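Local coordinates for protein collagen adhesin (Staphylococcus aureus, PDB 2F68) that binds collagen for the adhesion of the bacterium to host tissue, probably by wrapping two linked beta-sandwich domains around the rope-like triple helix, at residues D188-G193 with N238-T243; Q194-S199 with I231-T236; E269-S274 with N292-N297. One frame throughout, in Å; residues are numbered along the deposited sequence.

In the fold
All three contacts lie in the collagen-binding domain, and all reach one antiparallel sheet. Contact 1 joins strands 184-190 and 239-244, and contact 3 joins strands 269-278 and 289-296; because 184-190 also pairs with 269-278, the two are consecutive parts of the sheet, and both are partly buried. Contact 2 is a surface contact nested within the chain loop that contact 1 closes. It sets strand 194-207, from another sheet, against strand 230-234 and the turn after it. The chemistry follows: main-chain hydrogen bonds dominate contacts 1 and 3, with waters at the first and a longer series of cross-strand side-chain pairs at the third, whereas contact 2 relies on side-chain amides and aliphatic packing.

Contact 1 of 3, residues D188-G193 with N238-T243; sequences DQIQGG and NTIDVT
The amide of Q189 and the carboxylate of D241 face a common water between the strands. Q189 NE2 donates to water 1 at 2.8 Å, and water 1 donates to D241 OD1 at 2.9 Å and also to D188 O, tying the strands together along their partly exposed side. The Q189 chain bends at chi2 (87°), which brings NE2 round to this water; the same NE2 also donates to Q275 OE1. The third flat group, the N238 amide, reaches water 2 with a weak bond from ND2, and that water donates to I190 O.

Three backbone bonds make the antiparallel pairing: D188 N to I240 O at 2.8 Å, I240 N to D188 O at 3.0 Å and I190 N to N238 O at 2.8 Å. T239 CA adds a CA-H...O contact of 3.3 Å to D188 O. On the face of D188 and I240, the CD1 atoms of I190 and I240 lie 4.2 Å apart, and both isoleucines rest on Y258 of strand 252-262, where branched aliphatic chains suit the domain interior. On the other face the Q189 and T239 side chains cross, Q189 CG lying 3.9 Å from T239 CG2.

N238 and T239 together lie opposite D234, a G1 beta bulge. The first bulge position needs a left-handed backbone (phi 55°), which asparagine tolerates better than most residues. Its buried amide is matched at both ends, N238 OD1 by L196 N and N238 ND2 by Q195 OE1, and buried D188 OD1 likewise takes N272 ND2, so these polar atoms can sit beside the isoleucines.

Contact 2 of 3, residues Q194-S199 with I231-T236; sequences QQLDLS and ITVDNT
The amide of Q195 reaches over to the turn and donates from NE2 to N235 O at 2.8 Å, in an almost straight bond (173° at the hydrogen) that lies in the plane of the glutamine amide. The return bond runs from N235 ND2 to L196 O, 3.1 Å long, with the donor above the carbonyl plane of L196. The two side chains cross at about a right angle, with their amide planes 73° apart. Each spends an N-H on a main-chain oxygen of the other segment, a task for which glutamine and asparagine are well suited. With CG of N235 anti to its own nitrogen (chi1 -167°), the short amide swings across to strand 194-207.

Beside this polar pair, V233 offers CG1 to two leucines: L196 CD2 and L198 CD1 each lie 3.7 Å from V233 CG1, and both chains cross the valine obliquely.

In the second shell, N238 ND2 donates to Q195 OE1 and so fixes which way the glutamine amide is turned. S199 OG bonds to D197 OD1 from above the carboxylate plane, spanning L198. D234 OD1 takes K237 N within the turn.

Farther out, L196 packs on I240 of strand 239-244 and L198 on I219 of helix 218-225, a helix that I231 also touches, while Q195 and D197 pair through their backbones with strand 252-262. The contact thus lies at the margin between the sheet of strand 194-207 and that of strand 230-234, with helix 218-225 alongside.

Contact 3 of 3, residues E269-S274 with N292-N297; sequences EFVNNS and NHTVHN
F270 and V295 exchange both of their backbone hydrogen bonds, F270 N to V295 O at 2.8 Å and V295 N to F270 O at 2.9 Å, and N272 and H293 repeat the arrangement two residues on. CA-H...O contacts supplement them, with T294 CA 3.5 Å from F270 O and N292 CA approaching N272 O.

V271-T294 stands between these pairs and E269-H296 beyond the first; both are non-hydrogen-bonded, and their side chains share the face of E269 and V271. CG2 of V271 lies 3.8 Å from CG2 of T294, the two beta-branched chains running side by side as suits an extended backbone. The threonine methyl also meets the glutamate, E269 OE1 lying 3.6 Å from T294 CG2.

Strands 269-278 and 289-296 thus form an antiparallel pair of the collagen-binding domain's beta sandwich, the second leading on to strand 300-307, which pairs with strand 104-116 in the sheet of the N-terminal domain. This is consistent with the swapped C-terminal strand of the hug model.

Flat polar groups meet at the exposed end. E269 and H296 point the same way, carboxylate and imidazole planes 87° apart, with E269 OE2 3.6 Å from H296 NE2; any attraction would depend on the histidine being protonated.

On the face of F270 and V295 the packing is mainly apolar: V295 and H293 rest on W169, and the amide of N272, buried among them, takes the hydroxyl of Y258 on OD1. N297 stands at the edge of the F270 ring, F270 CE2 lying 3.6 Å from N297 CG, with the amide plane 72° from the ring. N297 CG, anti to its nitrogen (chi1 -160°), is brought beside that edge, while N297 ND2 binds Q267 O.

Contact 1 of 3, residues D188-G193 with N238-T243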
loop_
_atom_site.group_PDB
_atom_site.type_symbol
_atom_site.label_atom_id
_atom_site.label_comp_id
_atom_site.label_asym_id
_atom_site.label_seq_id
_atom_site.Cartn_x
_atom_site.Cartn_y
_atom_site.Cartn_z
ATOM N N ASP A 188 16.656 14.820 -0.193
ATOM C CA ASP A 188 15.729 13.873 0.423
ATOM C C ASP A 188 16.365 13.146 1.608
ATOM O O ASP A 188 17.538 12.772 1.563
ATOM C CB ASP A 188 15.230 12.867 -0.620
ATOM C CG ASP A 188 14.085 12.008 -0.112
ATOM O OD1 ASP A 188 14.340 11.063 0.667
ATOM O OD2 ASP A 188 12.930 12.266 -0.508
ATOM N N GLN A 189 15.574 12.958 2.663
ATOM C CA GLN A 189 15.997 12.220 3.852
ATOM C C GLN A 189 14.934 11.191 4.232
ATOM O O GLN A 189 13.784 11.548 4.502
ATOM C CB GLN A 189 16.250 13.164 5.036
ATOM C CG GLN A 189 17.291 14.257 4.797
ATOM C CD GLN A 189 16.704 15.517 4.180
ATOM O OE1 GLN A 189 15.561 15.887 4.453
ATOM N NE2 GLN A 189 17.492 16.187 3.348
ATOM N N ILE A 190 15.324 9.920 4.242
ATOM C CA ILE A 190 14.419 8.834 4.614
ATOM C C ILE A 190 14.567 8.536 6.106
ATOM O O ILE A 190 15.665 8.240 6.583
ATOM C CB ILE A 190 14.665 7.555 3.770
ATOM C CG1 ILE A 190 14.773 7.903 2.281
ATOM C CG2 ILE A 190 13.554 6.535 4.005
ATOM C CD1 ILE A 190 15.537 6.886 1.451
ATOM N N GLN A 191 13.453 8.623 6.831
ATOM C CA GLN A 191 13.453 8.478 8.290
ATOM C C GLN A 191 13.595 7.021 8.741
ATOM O O GLN A 191 13.619 6.105 7.916
ATOM C CB GLN A 191 12.199 9.121 8.901
ATOM C CG GLN A 191 11.983 10.593 8.529
ATOM C CD GLN A 191 13.143 11.495 8.926
ATOM O OE1 GLN A 191 13.712 12.196 8.088
ATOM N NE2 GLN A 191 13.499 11.481 10.208
ATOM N N GLY A 192 13.688 6.824 10.056
ATOM C CA GLY A 192 13.904 5.502 10.647
ATOM C C GLY A 192 12.749 4.531 10.489
ATOM O O GLY A 192 11.614 4.932 10.220
ATOM N N GLY A 193 13.051 3.245 10.662
ATOM C CA GLY A 193 12.060 2.179 10.526
ATOM C C GLY A 193 12.023 1.563 9.139
ATOM O O GLY A 193 11.236 0.650 8.881
ATOM N N ASN A 238 20.569 6.862 4.570
ATOM C CA ASN A 238 19.268 6.895 3.885
ATOM C C ASN A 238 18.897 8.281 3.345
ATOM O O ASN A 238 17.806 8.794 3.604
ATOM C CB ASN A 238 18.154 6.328 4.781
ATOM C CG ASN A 238 18.246 4.822 4.947
ATOM O OD1 ASN A 238 18.250 4.073 3.969
ATOM N ND2 ASN A 238 18.306 4.369 6.195
ATOM N N THR A 239 19.821 8.876 2.593
ATOM C CA THR A 239 19.617 10.200 2.005
ATOM C C THR A 239 19.882 10.201 0.502
ATOM O O THR A 239 20.864 9.621 0.033
ATOM C CB THR A 239 20.503 11.278 2.675
ATOM O OG1 THR A 239 21.861 10.822 2.731
ATOM C CG2 THR A 239 20.015 11.588 4.086
ATOM N N ILE A 240 18.994 10.856 -0.244
ATOM C CA ILE A 240 19.132 10.990 -1.693
ATOM C C ILE A 240 19.195 12.469 -2.080
ATOM O O ILE A 240 18.244 13.221 -1.859
ATOM C CB ILE A 240 17.977 10.284 -2.457
ATOM C CG1 ILE A 240 17.900 8.800 -2.076
ATOM C CG2 ILE A 240 18.152 10.443 -3.971
ATOM C CD1 ILE A 240 16.565 8.140 -2.380
ATOM N N ASP A 241 20.327 12.876 -2.650
ATOM C CA ASP A 241 20.523 14.255 -3.093
ATOM C C ASP A 241 20.511 14.343 -4.616
ATOM O O ASP A 241 21.374 13.774 -5.288
ATOM C CB ASP A 241 21.825 14.830 -2.525
ATOM C CG ASP A 241 21.805 14.950 -1.008
ATOM O OD1 ASP A 241 20.779 15.395 -0.449
ATOM O OD2 ASP A 241 22.825 14.606 -0.375
ATOM N N VAL A 242 19.522 15.056 -5.150
ATOM C CA VAL A 242 19.337 15.177 -6.594
ATOM C C VAL A 242 19.673 16.589 -7.071
ATOM O O VAL A 242 19.134 17.574 -6.560
ATOM C CB VAL A 242 17.889 14.807 -7.023
ATOM C CG1 VAL A 242 17.771 14.747 -8.544
ATOM C CG2 VAL A 242 17.463 13.476 -6.408
ATOM N N THR A 243 20.573 16.673 -8.047
ATOM C CA THR A 243 20.943 17.942 -8.668
ATOM C C THR A 243 20.707 17.858 -10.174
ATOM O O THR A 243 21.248 16.979 -10.846
ATOM C CB THR A 243 22.420 18.309 -8.382
ATOM O OG1 THR A 243 22.681 18.203 -6.978
ATOM C CG2 THR A 243 22.730 19.728 -8.848
HETATM O O HOH W 1 19.653 14.808 2.165
HETATM O O HOH W 2 16.802 6.453 8.453
#

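Contact 2 of 3, residues Q194-S199 with I231-T236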
loop_
_atom_site.group_PDB
_atom_site.type_symbol
_atom_site.label_atom_id
_atom_site.label_comp_id
_atom_site.label_asym_id
_atom_site.label_seq_id
_atom_site.Cartn_x
_atom_site.Cartn_y
_atom_site.Cartn_z
ATOM N N GLN A 194 12.881 2.062 8.252
ATOM C CA GLN A 194 12.943 1.599 6.864
ATOM C C GLN A 194 14.343 1.764 6.268
ATOM O O GLN A 194 15.085 2.674 6.646
ATOM C CB GLN A 194 11.897 2.323 6.003
ATOM C CG GLN A 194 11.979 3.850 6.047
ATOM C CD GLN A 194 10.725 4.540 5.534
ATOM O OE1 GLN A 194 10.304 5.561 6.077
ATOM N NE2 GLN A 194 10.122 3.987 4.486
ATOM N N GLN A 195 14.691 0.876 5.339
ATOM C CA GLN A 195 15.987 0.916 4.663
ATOM C C GLN A 195 15.815 0.983 3.146
ATOM O O GLN A 195 15.082 0.184 2.559
ATOM C CB GLN A 195 16.845 -0.291 5.065
ATOM C CG GLN A 195 18.213 -0.383 4.374
ATOM C CD GLN A 195 19.111 0.818 4.643
ATOM O OE1 GLN A 195 19.222 1.288 5.777
ATOM N NE2 GLN A 195 19.762 1.312 3.598
ATOM N N LEU A 196 16.501 1.942 2.529
ATOM C CA LEU A 196 16.423 2.177 1.087
ATOM C C LEU A 196 17.031 1.037 0.270
ATOM O O LEU A 196 18.151 0.596 0.536
ATOM C CB LEU A 196 17.098 3.511 0.736
ATOM C CG LEU A 196 17.472 3.859 -0.711
ATOM C CD1 LEU A 196 16.249 3.994 -1.610
ATOM C CD2 LEU A 196 18.293 5.135 -0.739
ATOM N N ASP A 197 16.273 0.570 -0.719
ATOM C CA ASP A 197 16.765 -0.400 -1.689
ATOM C C ASP A 197 17.217 0.356 -2.936
ATOM O O ASP A 197 16.397 0.920 -3.667
ATOM C CB ASP A 197 15.676 -1.426 -2.029
ATOM C CG ASP A 197 16.235 -2.708 -2.640
ATOM O OD1 ASP A 197 17.391 -2.712 -3.117
ATOM O OD2 ASP A 197 15.504 -3.720 -2.644
ATOM N N LEU A 198 18.530 0.368 -3.160
ATOM C CA LEU A 198 19.146 1.132 -4.247
ATOM C C LEU A 198 18.807 0.584 -5.636
ATOM O O LEU A 198 18.722 1.343 -6.605
ATOM C CB LEU A 198 20.668 1.194 -4.052
ATOM C CG LEU A 198 21.534 2.039 -4.995
ATOM C CD1 LEU A 198 21.181 3.520 -4.914
ATOM C CD2 LEU A 198 23.011 1.825 -4.699
ATOM N N SER A 199 18.608 -0.730 -5.717
ATOM C CA SER A 199 18.308 -1.407 -6.981
ATOM C C SER A 199 16.913 -1.090 -7.527
ATOM O O SER A 199 16.644 -1.297 -8.714
ATOM C CB SER A 199 18.483 -2.921 -6.827
ATOM O OG SER A 199 17.622 -3.438 -5.828
ATOM N N ILE A 231 22.746 12.163 -8.811
ATOM C CA ILE A 231 21.870 11.555 -7.814
ATOM C C ILE A 231 22.741 10.884 -6.750
ATOM O O ILE A 231 23.048 9.691 -6.834
ATOM C CB ILE A 231 20.867 10.543 -8.439
ATOM C CG1 ILE A 231 20.171 11.149 -9.663
ATOM C CG2 ILE A 231 19.837 10.092 -7.398
ATOM C CD1 ILE A 231 19.447 10.137 -10.538
ATOM N N THR A 232 23.154 11.676 -5.762
ATOM C CA THR A 232 24.015 11.199 -4.683
ATOM C C THR A 232 23.196 10.401 -3.672
ATOM O O THR A 232 22.236 10.914 -3.092
ATOM C CB THR A 232 24.740 12.364 -3.968
ATOM O OG1 THR A 232 25.294 13.259 -4.940
ATOM C CG2 THR A 232 25.858 11.842 -3.072
ATOM N N VAL A 233 23.582 9.142 -3.474
ATOM C CA VAL A 233 22.875 8.253 -2.555
ATOM C C VAL A 233 23.795 7.766 -1.438
ATOM O O VAL A 233 24.826 7.137 -1.694
ATOM C CB VAL A 233 22.248 7.036 -3.294
ATOM C CG1 VAL A 233 21.560 6.102 -2.305
ATOM C CG2 VAL A 233 21.260 7.496 -4.361
ATOM N N ASP A 234 23.416 8.077 -0.201
ATOM C CA ASP A 234 24.087 7.546 0.978
ATOM C C ASP A 234 23.190 6.473 1.593
ATOM O O ASP A 234 22.219 6.784 2.288
ATOM C CB ASP A 234 24.381 8.666 1.984
ATOM C CG ASP A 234 25.434 8.275 3.012
ATOM O OD1 ASP A 234 25.242 7.270 3.730
ATOM O OD2 ASP A 234 26.454 8.990 3.110
ATOM N N ASN A 235 23.521 5.214 1.316
ATOM C CA ASN A 235 22.707 4.068 1.728
ATOM C C ASN A 235 22.642 3.870 3.243
ATOM O O ASN A 235 21.623 3.415 3.771
ATOM C CB ASN A 235 23.206 2.789 1.046
ATOM C CG ASN A 235 22.224 1.632 1.168
ATOM O OD1 ASN A 235 22.558 0.579 1.710
ATOM N ND2 ASN A 235 21.009 1.826 0.665
ATOM N N THR A 236 23.730 4.212 3.930
ATOM C CA THR A 236 23.811 4.086 5.385
ATOM C C THR A 236 22.974 5.160 6.087
ATOM O O THR A 236 22.281 4.874 7.066
ATOM C CB THR A 236 25.278 4.151 5.880
ATOM O OG1 THR A 236 26.108 3.337 5.043
ATOM C CG2 THR A 236 25.390 3.664 7.323
#

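Contact 3 of 3, residues E269-S274 with N292-N297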
loop_
_atom_site.group_PDB
_atom_site.type_symbol
_atom_site.label_atom_id
_atom_site.label_comp_id
_atom_site.label_asym_id
_atom_site.label_seq_id
_atom_site.Cartn_x
_atom_site.Cartn_y
_atom_site.Cartn_z
ATOM N N GLU A 269 3.824 4.619 11.371
ATOM C CA GLU A 269 4.020 5.610 10.313
ATOM C C GLU A 269 5.427 5.566 9.723
ATOM O O GLU A 269 6.416 5.493 10.455
ATOM C CB GLU A 269 3.721 7.019 10.835
ATOM C CG GLU A 269 2.242 7.309 11.066
ATOM C CD GLU A 269 1.974 8.733 11.535
ATOM O OE1 GLU A 269 2.915 9.556 11.556
ATOM O OE2 GLU A 269 0.812 9.030 11.882
ATOM N N PHE A 270 5.499 5.610 8.395
ATOM C CA PHE A 270 6.774 5.681 7.684
ATOM C C PHE A 270 6.898 7.031 6.986
ATOM O O PHE A 270 6.131 7.345 6.071
ATOM C CB PHE A 270 6.912 4.523 6.690
ATOM C CG PHE A 270 6.887 3.166 7.336
ATOM C CD1 PHE A 270 8.036 2.634 7.917
ATOM C CD2 PHE A 270 5.713 2.420 7.370
ATOM C CE1 PHE A 270 8.015 1.380 8.520
ATOM C CE2 PHE A 270 5.683 1.164 7.971
ATOM C CZ PHE A 270 6.836 0.645 8.548
ATOM N N VAL A 271 7.865 7.825 7.436
ATOM C CA VAL A 271 8.010 9.212 6.996
ATOM C C VAL A 271 9.198 9.385 6.050
ATOM O O VAL A 271 10.246 8.762 6.227
ATOM C CB VAL A 271 8.165 10.180 8.205
ATOM C CG1 VAL A 271 7.936 11.627 7.778
ATOM C CG2 VAL A 271 7.204 9.811 9.330
ATOM N N ASN A 272 9.010 10.233 5.042
ATOM C CA ASN A 272 10.083 10.645 4.146
ATOM C C ASN A 272 10.066 12.164 3.999
ATOM O O ASN A 272 9.014 12.760 3.756
ATOM C CB ASN A 272 9.943 9.952 2.785
ATOM C CG ASN A 272 11.103 10.247 1.842
ATOM O OD1 ASN A 272 10.915 10.334 0.629
ATOM N ND2 ASN A 272 12.303 10.391 2.391
ATOM N N ASN A 273 11.231 12.784 4.170
ATOM C CA ASN A 273 11.353 14.241 4.134
ATOM C C ASN A 273 12.239 14.726 2.991
ATOM O O ASN A 273 13.216 14.067 2.637
ATOM C CB ASN A 273 11.888 14.767 5.471
ATOM C CG ASN A 273 10.974 14.437 6.645
ATOM O OD1 ASN A 273 9.751 14.372 6.503
ATOM N ND2 ASN A 273 11.570 14.235 7.814
ATOM N N SER A 274 11.889 15.877 2.419
ATOM C CA SER A 274 12.655 16.461 1.316
ATOM C C SER A 274 12.580 17.988 1.277
ATOM O O SER A 274 11.548 18.579 1.604
ATOM C CB SER A 274 12.205 15.878 -0.027
ATOM O OG SER A 274 10.857 16.207 -0.306
ATOM N N ASN A 292 7.113 17.072 2.506
ATOM C CA ASN A 292 7.166 15.794 3.216
ATOM C C ASN A 292 5.932 14.927 2.976
ATOM O O ASN A 292 4.860 15.437 2.643
ATOM C CB ASN A 292 7.352 16.025 4.723
ATOM C CG ASN A 292 8.376 17.111 5.040
ATOM O OD1 ASN A 292 8.132 17.975 5.882
ATOM N ND2 ASN A 292 9.522 17.071 4.367
ATOM N N HIS A 293 6.093 13.616 3.149
ATOM C CA HIS A 293 4.985 12.670 3.020
ATOM C C HIS A 293 5.096 11.528 4.026
ATOM O O HIS A 293 6.197 11.057 4.329
ATOM C CB HIS A 293 4.906 12.114 1.597
ATOM C CG HIS A 293 3.589 11.480 1.271
ATOM N ND1 HIS A 293 3.368 10.124 1.379
ATOM C CD2 HIS A 293 2.422 12.020 0.849
ATOM C CE1 HIS A 293 2.121 9.856 1.034
ATOM N NE2 HIS A 293 1.526 10.988 0.707
ATOM N N THR A 294 3.947 11.088 4.533
ATOM C CA THR A 294 3.884 10.020 5.528
ATOM C C THR A 294 2.954 8.899 5.060
ATOM O O THR A 294 1.806 9.149 4.681
ATOM C CB THR A 294 3.412 10.556 6.902
ATOM O OG1 THR A 294 4.142 11.744 7.233
ATOM C CG2 THR A 294 3.623 9.517 7.995
ATOM N N VAL A 295 3.463 7.669 5.086
ATOM C CA VAL A 295 2.686 6.490 4.700
ATOM C C VAL A 295 2.367 5.647 5.935
ATOM O O VAL A 295 3.269 5.229 6.665
ATOM C CB VAL A 295 3.421 5.634 3.633
ATOM C CG1 VAL A 295 2.603 4.400 3.263
ATOM C CG2 VAL A 295 3.712 6.463 2.392
ATOM N N HIS A 296 1.076 5.409 6.158
ATOM C CA HIS A 296 0.612 4.626 7.300
ATOM C C HIS A 296 0.745 3.127 7.045
ATOM O O HIS A 296 0.460 2.647 5.944
ATOM C CB HIS A 296 -0.840 4.975 7.638
ATOM C CG HIS A 296 -1.041 6.405 8.034
ATOM N ND1 HIS A 296 -1.433 7.376 7.139
ATOM C CD2 HIS A 296 -0.901 7.027 9.228
ATOM C CE1 HIS A 296 -1.528 8.536 7.765
ATOM N NE2 HIS A 296 -1.210 8.352 9.034
ATOM N N ASN A 297 1.180 2.401 8.070
ATOM C CA ASN A 297 1.336 0.950 7.996
ATOM C C ASN A 297 -0.010 0.235 8.067
ATOM O O ASN A 297 -0.957 0.735 8.678
ATOM C CB ASN A 297 2.260 0.457 9.114
ATOM C CG ASN A 297 2.861 -0.914 8.827
ATOM O OD1 ASN A 297 2.713 -1.461 7.732
ATOM N ND2 ASN A 297 3.548 -1.471 9.817
#